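Local coordinates for uncharacterized protein (Acinetobacter baumannii, PDB 4PAR), which acts as a restriction endonuclease specific for 5-hydroxymethylcytosine in DNA, with a Vsr-like nuclease domain and an SRA-like domain that probably recognises the modified base, at residues F[177-183]-F[310-316]. The protein carries 3 engineered substitutions. Sequence-based numbering, arbitrary orientation.
Sequences YIDLGRI and EVQTYSP
Glu310 runs beside Arg182 in the same direction, and its OE1 takes a weak hydrogen bond at the edge of the guanidinium from NH1, 3.2 Å away; carboxylate and guanidinium planes stand 76° apart in this salt bridge. Val311 pairs with Ile183 as an antiparallel hydrogen-bonded pair: Ile183 N lies 2.9 Å from Val311 O, and Val311 N reaches back to Ile183 O. Val311 CG2 packs on Ile183 CB, and both side chains continue onto Phe287 of strand 283-295. Gln312 faces Arg182 in the non-hydrogen-bonded pair, its CA making a CA-H...O contact with Gly181 O. Thr313 N donates to the same carbonyl oxygen from above its plane. Thr313 OG1, between its own backbone N and carbonyl carbon (chi1 65°), bonds to Tyr177 O (3.1 Å), and CG2 lies against Ile183 CG1 at 3.8 Å. On the opposite face of the Tyr177 carbonyl plane, Gly181 N makes the helical bond. Past Thr313, Ile178 CD1 sits near Tyr314 O and loosely by Pro316 CD (4.4 Å), its CG2 near Ser315 OG, while the Tyr314 ring meets that of Tyr217. The buried threonine hydroxyl is thus satisfied by a carbonyl of helix 174-180, so a side chain, besides the strand pairing, holds the helix end.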
loop_
_atom_site.group_PDB
_atom_site.type_symbol
_atom_site.label_atom_id
_atom_site.label_comp_id
_atom_site.label_asym_id
_atom_site.label_seq_id
_atom_site.Cartn_x
_atom_site.Cartn_y
_atom_site.Cartn_z
ATOM N N TYR F 177 -6.215 -1.315 -35.783
ATOM C CA TYR F 177 -5.217 -0.393 -36.317
ATOM C C TYR F 177 -4.538 -0.974 -37.553
ATOM O O TYR F 177 -4.085 -0.233 -38.430
ATOM C CB TYR F 177 -4.179 -0.041 -35.251
ATOM C CG TYR F 177 -4.730 0.823 -34.142
ATOM C CD1 TYR F 177 -5.075 2.149 -34.374
ATOM C CD2 TYR F 177 -4.909 0.314 -32.863
ATOM C CE1 TYR F 177 -5.583 2.942 -33.361
ATOM C CE2 TYR F 177 -5.417 1.100 -31.844
ATOM C CZ TYR F 177 -5.751 2.413 -32.098
ATOM O OH TYR F 177 -6.258 3.198 -31.088
ATOM N N ILE F 178 -4.461 -2.300 -37.619
ATOM C CA ILE F 178 -4.006 -2.957 -38.839
ATOM C C ILE F 178 -5.008 -2.668 -39.955
ATOM O O ILE F 178 -4.626 -2.338 -41.076
ATOM C CB ILE F 178 -3.844 -4.478 -38.648
ATOM C CG1 ILE F 178 -2.721 -4.775 -37.651
ATOM C CG2 ILE F 178 -3.555 -5.154 -39.974
ATOM C CD1 ILE F 178 -2.637 -6.230 -37.235
ATOM N N ASP F 179 -6.294 -2.773 -39.626
ATOM C CA ASP F 179 -7.374 -2.476 -40.567
ATOM C C ASP F 179 -7.393 -1.010 -40.991
ATOM O O ASP F 179 -7.682 -0.691 -42.142
ATOM C CB ASP F 179 -8.728 -2.840 -39.953
ATOM C CG ASP F 179 -8.880 -4.326 -39.714
ATOM O OD1 ASP F 179 -7.902 -5.073 -39.940
ATOM O OD2 ASP F 179 -9.977 -4.745 -39.285
ATOM N N LEU F 180 -7.103 -0.121 -40.049
ATOM C CA LEU F 180 -7.084 1.307 -40.334
ATOM C C LEU F 180 -5.938 1.614 -41.287
ATOM O O LEU F 180 -6.068 2.432 -42.199
ATOM C CB LEU F 180 -6.950 2.118 -39.042
ATOM C CG LEU F 180 -7.071 3.640 -39.155
ATOM C CD1 LEU F 180 -8.400 4.033 -39.786
ATOM C CD2 LEU F 180 -6.909 4.298 -37.789
ATOM N N GLY F 181 -4.819 0.932 -41.074
ATOM C CA GLY F 181 -3.658 1.090 -41.926
ATOM C C GLY F 181 -2.564 1.936 -41.309
ATOM O O GLY F 181 -1.411 1.858 -41.727
ATOM N N ARG F 182 -2.909 2.742 -40.312
ATOM C CA ARG F 182 -1.919 3.627 -39.709
ATOM C C ARG F 182 -2.117 3.870 -38.217
ATOM O O ARG F 182 -3.190 3.635 -37.661
ATOM C CB ARG F 182 -1.905 4.974 -40.433
ATOM C CG ARG F 182 -3.242 5.695 -40.452
ATOM C CD ARG F 182 -3.081 7.085 -41.043
ATOM N NE ARG F 182 -4.310 7.581 -41.656
ATOM C CZ ARG F 182 -4.372 8.664 -42.425
ATOM N NH1 ARG F 182 -3.274 9.364 -42.677
ATOM N NH2 ARG F 182 -5.531 9.046 -42.945
ATOM N N ILE F 183 -1.050 4.347 -37.586
ATOM C CA ILE F 183 -1.062 4.747 -36.191
ATOM C C ILE F 183 -0.557 6.179 -36.093
ATOM O O ILE F 183 0.581 6.479 -36.478
ATOM C CB ILE F 183 -0.196 3.821 -35.325
ATOM C CG1 ILE F 183 -0.816 2.422 -35.275
ATOM C CG2 ILE F 183 -0.037 4.394 -33.926
ATOM C CD1 ILE F 183 -0.041 1.441 -34.429
ATOM N N GLU F 310 2.992 9.752 -38.104
ATOM C CA GLU F 310 2.145 8.623 -38.484
ATOM C C GLU F 310 2.979 7.452 -38.990
ATOM O O GLU F 310 3.966 7.652 -39.700
ATOM C CB GLU F 310 1.141 9.047 -39.560
ATOM C CG GLU F 310 0.238 10.203 -39.152
ATOM C CD GLU F 310 -0.696 10.637 -40.263
ATOM O OE1 GLU F 310 -0.453 10.255 -41.427
ATOM O OE2 GLU F 310 -1.674 11.358 -39.971
ATOM N N VAL F 311 2.590 6.232 -38.630
ATOM C CA VAL F 311 3.288 5.053 -39.150
ATOM C C VAL F 311 2.318 3.993 -39.671
ATOM O O VAL F 311 1.351 3.636 -39.003
ATOM C CB VAL F 311 4.212 4.414 -38.084
ATOM C CG1 VAL F 311 5.439 5.279 -37.855
ATOM C CG2 VAL F 311 3.466 4.182 -36.782
ATOM N N GLN F 312 2.585 3.492 -40.873
ATOM C CA GLN F 312 1.737 2.469 -41.474
ATOM C C GLN F 312 1.889 1.136 -40.739
ATOM O O GLN F 312 2.946 0.843 -40.184
ATOM C CB GLN F 312 2.062 2.311 -42.964
ATOM C CG GLN F 312 3.547 2.181 -43.283
ATOM C CD GLN F 312 3.826 2.152 -44.778
ATOM O OE1 GLN F 312 2.921 2.327 -45.594
ATOM N NE2 GLN F 312 5.085 1.927 -45.141
ATOM N N THR F 313 0.820 0.343 -40.718
ATOM C CA THR F 313 0.842 -0.950 -40.039
ATOM C C THR F 313 0.939 -2.106 -41.030
ATOM O O THR F 313 0.882 -1.899 -42.241
ATOM C CB THR F 313 -0.411 -1.139 -39.171
ATOM O OG1 THR F 313 -1.569 -1.199 -40.012
ATOM C CG2 THR F 313 -0.561 0.019 -38.201
ATOM N N TYR F 314 1.059 -3.327 -40.514
ATOM C CA TYR F 314 1.227 -4.502 -41.368
ATOM C C TYR F 314 0.615 -5.765 -40.757
ATOM O O TYR F 314 0.680 -5.975 -39.548
ATOM C CB TYR F 314 2.714 -4.742 -41.658
ATOM C CG TYR F 314 3.420 -3.587 -42.342
ATOM C CD1 TYR F 314 3.328 -3.406 -43.717
ATOM C CD2 TYR F 314 4.183 -2.682 -41.612
ATOM C CE1 TYR F 314 3.972 -2.352 -44.345
ATOM C CE2 TYR F 314 4.830 -1.626 -42.232
ATOM C CZ TYR F 314 4.722 -1.466 -43.597
ATOM O OH TYR F 314 5.366 -0.418 -44.215
ATOM N N SER F 315 0.035 -6.609 -41.606
ATOM C CA SER F 315 -0.552 -7.874 -41.169
ATOM C C SER F 315 0.527 -8.839 -40.671
ATOM O O SER F 315 1.689 -8.714 -41.062
ATOM C CB SER F 315 -1.348 -8.509 -42.314
ATOM O OG SER F 315 -2.397 -7.658 -42.742
ATOM N N PRO F 316 0.148 -9.798 -39.802
ATOM C CA PRO F 316 1.070 -10.828 -39.301
ATOM C C PRO F 316 1.839 -11.545 -40.412
ATOM O O PRO F 316 1.296 -11.774 -41.493
ATOM C CB PRO F 316 0.139 -11.796 -38.573
ATOM C CG PRO F 316 -0.955 -10.924 -38.071
ATOM C CD PRO F 316 -1.166 -9.878 -39.138
#